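Local structure of citrate synthase (Sulfolobus solfataricus, 1O7X) at residues N133-R136 against R137-N141; K301-S305 against K306-P310. The protein is a largely helical enzyme of the citrate synthase family whose assembly holds two protein chains. All coordinates share one frame; numbering follows the deposited sequence.

Contact 1: residues N133-R136 against R137-N141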
ATOM      1  N   ASN A 133      18.722   9.492   4.446  1.00 28.00           N
ATOM      2  CA  ASN A 133      19.250   9.372   3.084  1.00 26.95           C
ATOM      3  C   ASN A 133      18.365   9.791   1.945  1.00 25.90           C
ATOM      4  O   ASN A 133      18.870  10.144   0.876  1.00 24.57           O
ATOM      5  CB  ASN A 133      19.808   7.958   2.899  1.00 27.55           C
ATOM      6  CG  ASN A 133      21.049   7.915   3.795  1.00 28.74           C
ATOM      7  OD1 ASN A 133      22.017   8.588   3.439  1.00 29.18           O
ATOM      8  ND2 ASN A 133      20.954   7.191   4.895  1.00 28.43           N
ATOM      9  N   VAL A 134      17.058   9.881   2.154  1.00 26.14           N
ATOM     10  CA  VAL A 134      16.180  10.415   1.097  1.00 26.85           C
ATOM     11  C   VAL A 134      16.524  11.908   1.022  1.00 28.76           C
ATOM     12  O   VAL A 134      16.579  12.482  -0.064  1.00 30.01           O
ATOM     13  CB  VAL A 134      14.703  10.210   1.417  1.00 26.12           C
ATOM     14  CG1 VAL A 134      13.822  11.195   0.653  1.00 26.96           C
ATOM     15  CG2 VAL A 134      14.293   8.774   1.156  1.00 25.11           C
ATOM     16  N   TYR A 135      16.749  12.516   2.197  1.00 28.75           N
ATOM     17  CA  TYR A 135      17.179  13.890   2.252  1.00 30.01           C
ATOM     18  C   TYR A 135      18.525  14.111   1.567  1.00 31.23           C
ATOM     19  O   TYR A 135      18.639  15.009   0.723  1.00 30.91           O
ATOM     20  CB  TYR A 135      17.301  14.344   3.710  1.00 30.66           C
ATOM     21  CG  TYR A 135      17.921  15.711   3.861  1.00 32.03           C
ATOM     22  CD1 TYR A 135      17.418  16.788   3.138  1.00 32.86           C
ATOM     23  CD2 TYR A 135      19.014  15.938   4.686  1.00 33.06           C
ATOM     24  CE1 TYR A 135      17.946  18.056   3.267  1.00 33.08           C
ATOM     25  CE2 TYR A 135      19.570  17.205   4.806  1.00 33.17           C
ATOM     26  CZ  TYR A 135      19.019  18.260   4.117  1.00 33.27           C
ATOM     27  OH  TYR A 135      19.520  19.539   4.243  1.00 33.91           O
ATOM     28  N   ARG A 136      19.541  13.301   1.928  1.00 31.77           N
ATOM     29  CA  ARG A 136      20.843  13.504   1.301  1.00 32.04           C
ATOM     30  C   ARG A 136      20.772  13.417  -0.211  1.00 31.98           C
ATOM     31  O   ARG A 136      21.366  14.226  -0.899  1.00 32.02           O
ATOM     32  CB  ARG A 136      21.912  12.560   1.808  1.00 32.41           C
ATOM     33  CG  ARG A 136      21.947  12.430   3.314  1.00 33.88           C
ATOM     34  CD  ARG A 136      23.286  11.838   3.747  1.00 35.27           C
ATOM     35  NE  ARG A 136      23.988  12.816   4.544  1.00 38.01           N
ATOM     36  CZ  ARG A 136      24.999  13.606   4.245  1.00 38.50           C
ATOM     37  NH1 ARG A 136      25.550  13.574   3.044  1.00 39.28           N
ATOM     38  NH2 ARG A 136      25.433  14.439   5.183  1.00 38.58           N
ATOM     39  N   ARG A 137      20.013  12.481  -0.746  1.00 33.47           N
ATOM     40  CA  ARG A 137      19.909  12.251  -2.178  1.00 33.56           C
ATOM     41  C   ARG A 137      19.185  13.370  -2.886  1.00 33.31           C
ATOM     42  O   ARG A 137      19.416  13.575  -4.080  1.00 34.69           O
ATOM     43  CB  ARG A 137      19.243  10.894  -2.392  1.00 34.37           C
ATOM     44  CG  ARG A 137      18.134  10.843  -3.420  1.00 34.84           C
ATOM     45  CD  ARG A 137      18.559  10.089  -4.649  1.00 35.87           C
ATOM     46  NE  ARG A 137      18.283  10.821  -5.882  1.00 36.54           N
ATOM     47  CZ  ARG A 137      19.256  11.118  -6.734  1.00 36.58           C
ATOM     48  NH1 ARG A 137      20.498  10.761  -6.482  1.00 38.05           N
ATOM     49  NH2 ARG A 137      19.071  11.765  -7.854  1.00 37.21           N
ATOM     50  N   LYS A 138      18.290  14.069  -2.204  1.00 32.86           N
ATOM     51  CA  LYS A 138      17.533  15.147  -2.819  1.00 31.91           C
ATOM     52  C   LYS A 138      18.332  16.448  -2.806  1.00 31.96           C
ATOM     53  O   LYS A 138      17.947  17.421  -3.456  1.00 33.33           O
ATOM     54  CB  LYS A 138      16.174  15.337  -2.163  1.00 31.55           C
ATOM     55  CG  LYS A 138      15.157  14.226  -2.183  1.00 30.80           C
ATOM     56  CD  LYS A 138      13.712  14.732  -2.102  1.00 28.82           C
ATOM     57  CE  LYS A 138      13.318  15.285  -3.437  1.00 27.91           C
ATOM     58  NZ  LYS A 138      12.452  16.460  -3.463  1.00 28.95           N
ATOM     59  N   GLU A 139      19.366  16.528  -2.007  1.00 31.06           N
ATOM     60  CA  GLU A 139      20.279  17.636  -1.912  1.00 32.24           C
ATOM     61  C   GLU A 139      21.579  17.295  -2.662  1.00 33.73           C
ATOM     62  O   GLU A 139      22.526  18.094  -2.728  1.00 34.12           O
ATOM     63  CB  GLU A 139      20.665  17.946  -0.468  1.00 31.98           C
ATOM     64  CG  GLU A 139      19.780  18.801   0.381  1.00 30.88           C
ATOM     65  CD  GLU A 139      19.195  20.023  -0.285  1.00 31.69           C
ATOM     66  OE1 GLU A 139      20.007  20.910  -0.665  1.00 32.37           O
ATOM     67  OE2 GLU A 139      17.953  20.092  -0.431  1.00 30.48           O
ATOM     68  N   GLY A 140      21.641  16.066  -3.184  1.00 33.54           N
ATOM     69  CA  GLY A 140      22.773  15.541  -3.904  1.00 33.65           C
ATOM     70  C   GLY A 140      23.988  15.079  -3.116  1.00 33.68           C
ATOM     71  O   GLY A 140      25.060  14.874  -3.708  1.00 33.99           O
ATOM     72  N   ASN A 141      23.925  14.867  -1.811  1.00 33.77           N
ATOM     73  CA  ASN A 141      25.088  14.463  -1.058  1.00 35.61           C
ATOM     74  C   ASN A 141      25.320  12.958  -1.080  1.00 37.86           C
ATOM     75  O   ASN A 141      24.392  12.244  -1.446  1.00 39.04           O
ATOM     76  CB  ASN A 141      24.996  14.899   0.400  1.00 34.80           C
ATOM     77  CG  ASN A 141      24.503  16.269   0.766  1.00 34.17           C
ATOM     78  OD1 ASN A 141      24.947  17.291   0.241  1.00 33.59           O
ATOM     79  ND2 ASN A 141      23.556  16.303   1.706  1.00 33.07           N
TER
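The C-terminal end of helix 116-138 is closed here by a backbone cap in which N141 folds back onto R136, after G140 has left the helical conformation with a positive phi. One regular helical bond precedes the cap, from R137 N to N133 O (3.1 Å). Further on, K138 N makes weak bonds to V134 O and Y135 O, and the pattern converges on R136 O. This carbonyl oxygen accepts from E139 N at 3.2 Å and from N141 N at 2.8 Å, the two donors standing above opposite faces of the carbonyl plane.

Two side-chain pairs line the turn. N141 sends ND2 over one face of the R136 guanidinium, 3.6 Å above the plane and offset toward the rim; the side chains cross at about a right angle, with the amide and guanidinium planes 51° apart. Two outside carbonyls hold the guanidinium in place: NE donates to A159 O and NH1 to K142 O, the latter just past the cap. Y135 carries its CG anti to the backbone N and beside its carbonyl carbon (chi1 172°), which leaves the ring leaning outward beside E139. The two side chains cross obliquely, ring and carboxylate planes 36° apart. E139 in turn hydrogen-bonds through OE2 to the hydroxyl of Y328, while the Y135 ring meets F325 edge to face. V134 packs on A92, L95 and L96 of helix 92-106. What E139 offers the tyrosine is its aliphatic part, with E139 CG 3.5 Å from Y135 CE1.

Contact 2: residues K301-S305 against K306-P310; sequences KQFSS and KGIYP
F303 and I308 frame a Schellman motif that ends helix 283-303, with G307 as its C-prime residue at a positive phi of 80°. The chain reverses through a type I beta turn from S304 to G307 and then runs on as loop. Two bonds define the motif: I308 N to F303 O, 3.1 Å, and G307 N to S304 O, 2.8 Å. K306 N adds a weak bond to F303 O.

The close-packed side is largely apolar. F303 CB and I308 CB meet at 3.5 Å, bringing the stems of the two side chains together across the turn. Beyond that stem the F303 ring leads away from the turn to V246 of helix 238-248, and the CG of neighbouring Q302 covers one ring face, 3.9 Å above its centre. I308 continues onto F256. On another part of the turn Y309 lays one face of its ring over S304 CA, which sits 4.2 Å above the ring plane and toward the rim. S304 OG, meanwhile, turns back along the helix to make a weak hydrogen bond with I300 O. Y309 also rests against Y264, linking the turn to a neighbouring loop.

The solvent side is looser. S305 and K306 occupy the middle of the beta turn, both exposed, and the K306 chain, bent at chi2 and chi4, carries its amino end away from residues 301-305. The serine just before them in the turn is held more closely: on the packed side, S304 CB lies 4.0 Å from Y309 CE2.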
ATOM      1  N   LYS A 301      -8.797  35.291  16.026  1.00 66.46           N
ATOM      2  CA  LYS A 301      -9.818  36.320  16.143  1.00 67.22           C
ATOM      3  C   LYS A 301     -10.964  36.047  15.182  1.00 67.32           C
ATOM      4  O   LYS A 301     -12.146  36.150  15.523  1.00 68.02           O
ATOM      5  CB  LYS A 301      -9.210  37.697  15.896  1.00 67.90           C
ATOM      6  CG  LYS A 301      -8.777  38.418  17.164  1.00 68.89           C
ATOM      7  CD  LYS A 301      -8.246  39.819  16.877  1.00 69.55           C
ATOM      8  CE  LYS A 301      -7.108  40.193  17.814  1.00 69.91           C
ATOM      9  NZ  LYS A 301      -5.773  40.163  17.150  1.00 70.22           N
ATOM     10  N   GLN A 302     -10.635  35.641  13.965  1.00 67.47           N
ATOM     11  CA  GLN A 302     -11.622  35.365  12.941  1.00 67.01           C
ATOM     12  C   GLN A 302     -12.437  34.093  13.090  1.00 66.47           C
ATOM     13  O   GLN A 302     -13.639  34.116  12.810  1.00 67.04           O
ATOM     14  CB  GLN A 302     -10.914  35.317  11.567  1.00 66.70           C
ATOM     15  CG  GLN A 302     -11.870  35.571  10.418  1.00 66.22           C
ATOM     16  CD  GLN A 302     -12.178  37.038  10.213  1.00 66.05           C
ATOM     17  OE1 GLN A 302     -11.468  37.912  10.707  1.00 65.64           O
ATOM     18  NE2 GLN A 302     -13.256  37.288   9.467  1.00 66.27           N
ATOM     19  N   PHE A 303     -11.817  32.984  13.471  1.00 65.61           N
ATOM     20  CA  PHE A 303     -12.485  31.697  13.547  1.00 65.21           C
ATOM     21  C   PHE A 303     -12.630  30.986  14.875  1.00 65.37           C
ATOM     22  O   PHE A 303     -13.072  29.825  14.832  1.00 65.26           O
ATOM     23  CB  PHE A 303     -11.701  30.706  12.640  1.00 64.12           C
ATOM     24  CG  PHE A 303     -11.492  31.194  11.237  1.00 62.95           C
ATOM     25  CD1 PHE A 303     -10.230  31.578  10.814  1.00 62.70           C
ATOM     26  CD2 PHE A 303     -12.552  31.277  10.352  1.00 62.17           C
ATOM     27  CE1 PHE A 303     -10.030  32.040   9.525  1.00 62.46           C
ATOM     28  CE2 PHE A 303     -12.352  31.726   9.064  1.00 61.99           C
ATOM     29  CZ  PHE A 303     -11.096  32.119   8.651  1.00 62.02           C
ATOM     30  N   SER A 304     -12.287  31.564  16.020  1.00 65.61           N
ATOM     31  CA  SER A 304     -12.387  30.842  17.291  1.00 65.76           C
ATOM     32  C   SER A 304     -13.825  30.467  17.608  1.00 65.81           C
ATOM     33  O   SER A 304     -14.137  29.379  18.084  1.00 65.91           O
ATOM     34  CB  SER A 304     -11.732  31.637  18.411  1.00 66.15           C
ATOM     35  OG  SER A 304     -12.349  32.896  18.619  1.00 66.74           O
ATOM     36  N   SER A 305     -14.768  31.339  17.292  1.00 66.30           N
ATOM     37  CA  SER A 305     -16.192  31.140  17.504  1.00 66.68           C
ATOM     38  C   SER A 305     -16.731  29.956  16.729  1.00 66.73           C
ATOM     39  O   SER A 305     -17.587  29.193  17.208  1.00 67.78           O
ATOM     40  CB  SER A 305     -16.940  32.433  17.181  1.00 67.27           C
ATOM     41  OG  SER A 305     -16.234  33.217  16.230  1.00 67.96           O
ATOM     42  N   LYS A 306     -16.177  29.682  15.547  1.00 65.75           N
ATOM     43  CA  LYS A 306     -16.551  28.527  14.742  1.00 64.25           C
ATOM     44  C   LYS A 306     -15.939  27.246  15.308  1.00 62.57           C
ATOM     45  O   LYS A 306     -16.241  26.155  14.824  1.00 62.70           O
ATOM     46  CB  LYS A 306     -16.113  28.653  13.278  1.00 64.67           C
ATOM     47  CG  LYS A 306     -17.253  29.025  12.337  1.00 65.56           C
ATOM     48  CD  LYS A 306     -17.222  30.522  12.052  1.00 66.58           C
ATOM     49  CE  LYS A 306     -18.398  30.968  11.212  1.00 67.34           C
ATOM     50  NZ  LYS A 306     -18.397  30.389   9.839  1.00 67.81           N
ATOM     51  N   GLY A 307     -15.043  27.381  16.280  1.00 60.20           N
ATOM     52  CA  GLY A 307     -14.365  26.240  16.874  1.00 57.80           C
ATOM     53  C   GLY A 307     -13.244  25.845  15.909  1.00 56.08           C
ATOM     54  O   GLY A 307     -13.039  24.675  15.629  1.00 56.55           O
ATOM     55  N   ILE A 308     -12.577  26.860  15.373  1.00 53.65           N
ATOM     56  CA  ILE A 308     -11.488  26.703  14.429  1.00 51.56           C
ATOM     57  C   ILE A 308     -10.248  27.423  14.956  1.00 49.91           C
ATOM     58  O   ILE A 308     -10.103  28.634  14.912  1.00 48.85           O
ATOM     59  CB  ILE A 308     -11.826  27.212  13.019  1.00 51.73           C
ATOM     60  CG1 ILE A 308     -13.103  26.577  12.460  1.00 51.59           C
ATOM     61  CG2 ILE A 308     -10.683  26.918  12.058  1.00 51.63           C
ATOM     62  CD1 ILE A 308     -13.647  27.290  11.245  1.00 51.85           C
ATOM     63  N   TYR A 309      -9.374  26.647  15.567  1.00 49.22           N
ATOM     64  CA  TYR A 309      -8.153  27.096  16.201  1.00 49.19           C
ATOM     65  C   TYR A 309      -6.937  26.453  15.556  1.00 48.05           C
ATOM     66  O   TYR A 309      -7.055  25.403  14.915  1.00 50.14           O
ATOM     67  CB  TYR A 309      -8.170  26.673  17.679  1.00 51.10           C
ATOM     68  CG  TYR A 309      -9.331  27.106  18.541  1.00 52.68           C
ATOM     69  CD1 TYR A 309     -10.600  26.558  18.383  1.00 53.18           C
ATOM     70  CD2 TYR A 309      -9.170  28.053  19.544  1.00 53.48           C
ATOM     71  CE1 TYR A 309     -11.661  26.943  19.165  1.00 54.05           C
ATOM     72  CE2 TYR A 309     -10.230  28.443  20.345  1.00 54.40           C
ATOM     73  CZ  TYR A 309     -11.475  27.887  20.152  1.00 54.70           C
ATOM     74  OH  TYR A 309     -12.545  28.265  20.935  1.00 55.51           O
ATOM     75  N   PRO A 310      -5.761  27.030  15.707  1.00 46.30           N
ATOM     76  CA  PRO A 310      -4.549  26.476  15.144  1.00 45.21           C
ATOM     77  C   PRO A 310      -4.404  24.983  15.415  1.00 43.59           C
ATOM     78  O   PRO A 310      -4.551  24.602  16.580  1.00 43.90           O
ATOM     79  CB  PRO A 310      -3.443  27.239  15.869  1.00 45.38           C
ATOM     80  CG  PRO A 310      -4.032  28.547  16.226  1.00 45.96           C
ATOM     81  CD  PRO A 310      -5.505  28.289  16.438  1.00 46.70           C
TER

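How the contacts relate
Contact 1 and contact 2 both terminate helices of the same chain, 116-138 and 283-303, and in each a glycine with positive phi, G140 or G307, takes the backbone out of the helix. They are separate sites: their centres lie 39 Å apart and their nearest atoms about 26 Å apart, with contact 1 coming first along the chain. The centre of contact 1, partly buried against helices 77-85 and 92-106, lies about 19 Å from the centre of the chain. That of contact 2, a surface turn leaning on helix 238-248 and nearby loops, lies about 25 Å from it. Neither is touched by the other protein chain of the assembly.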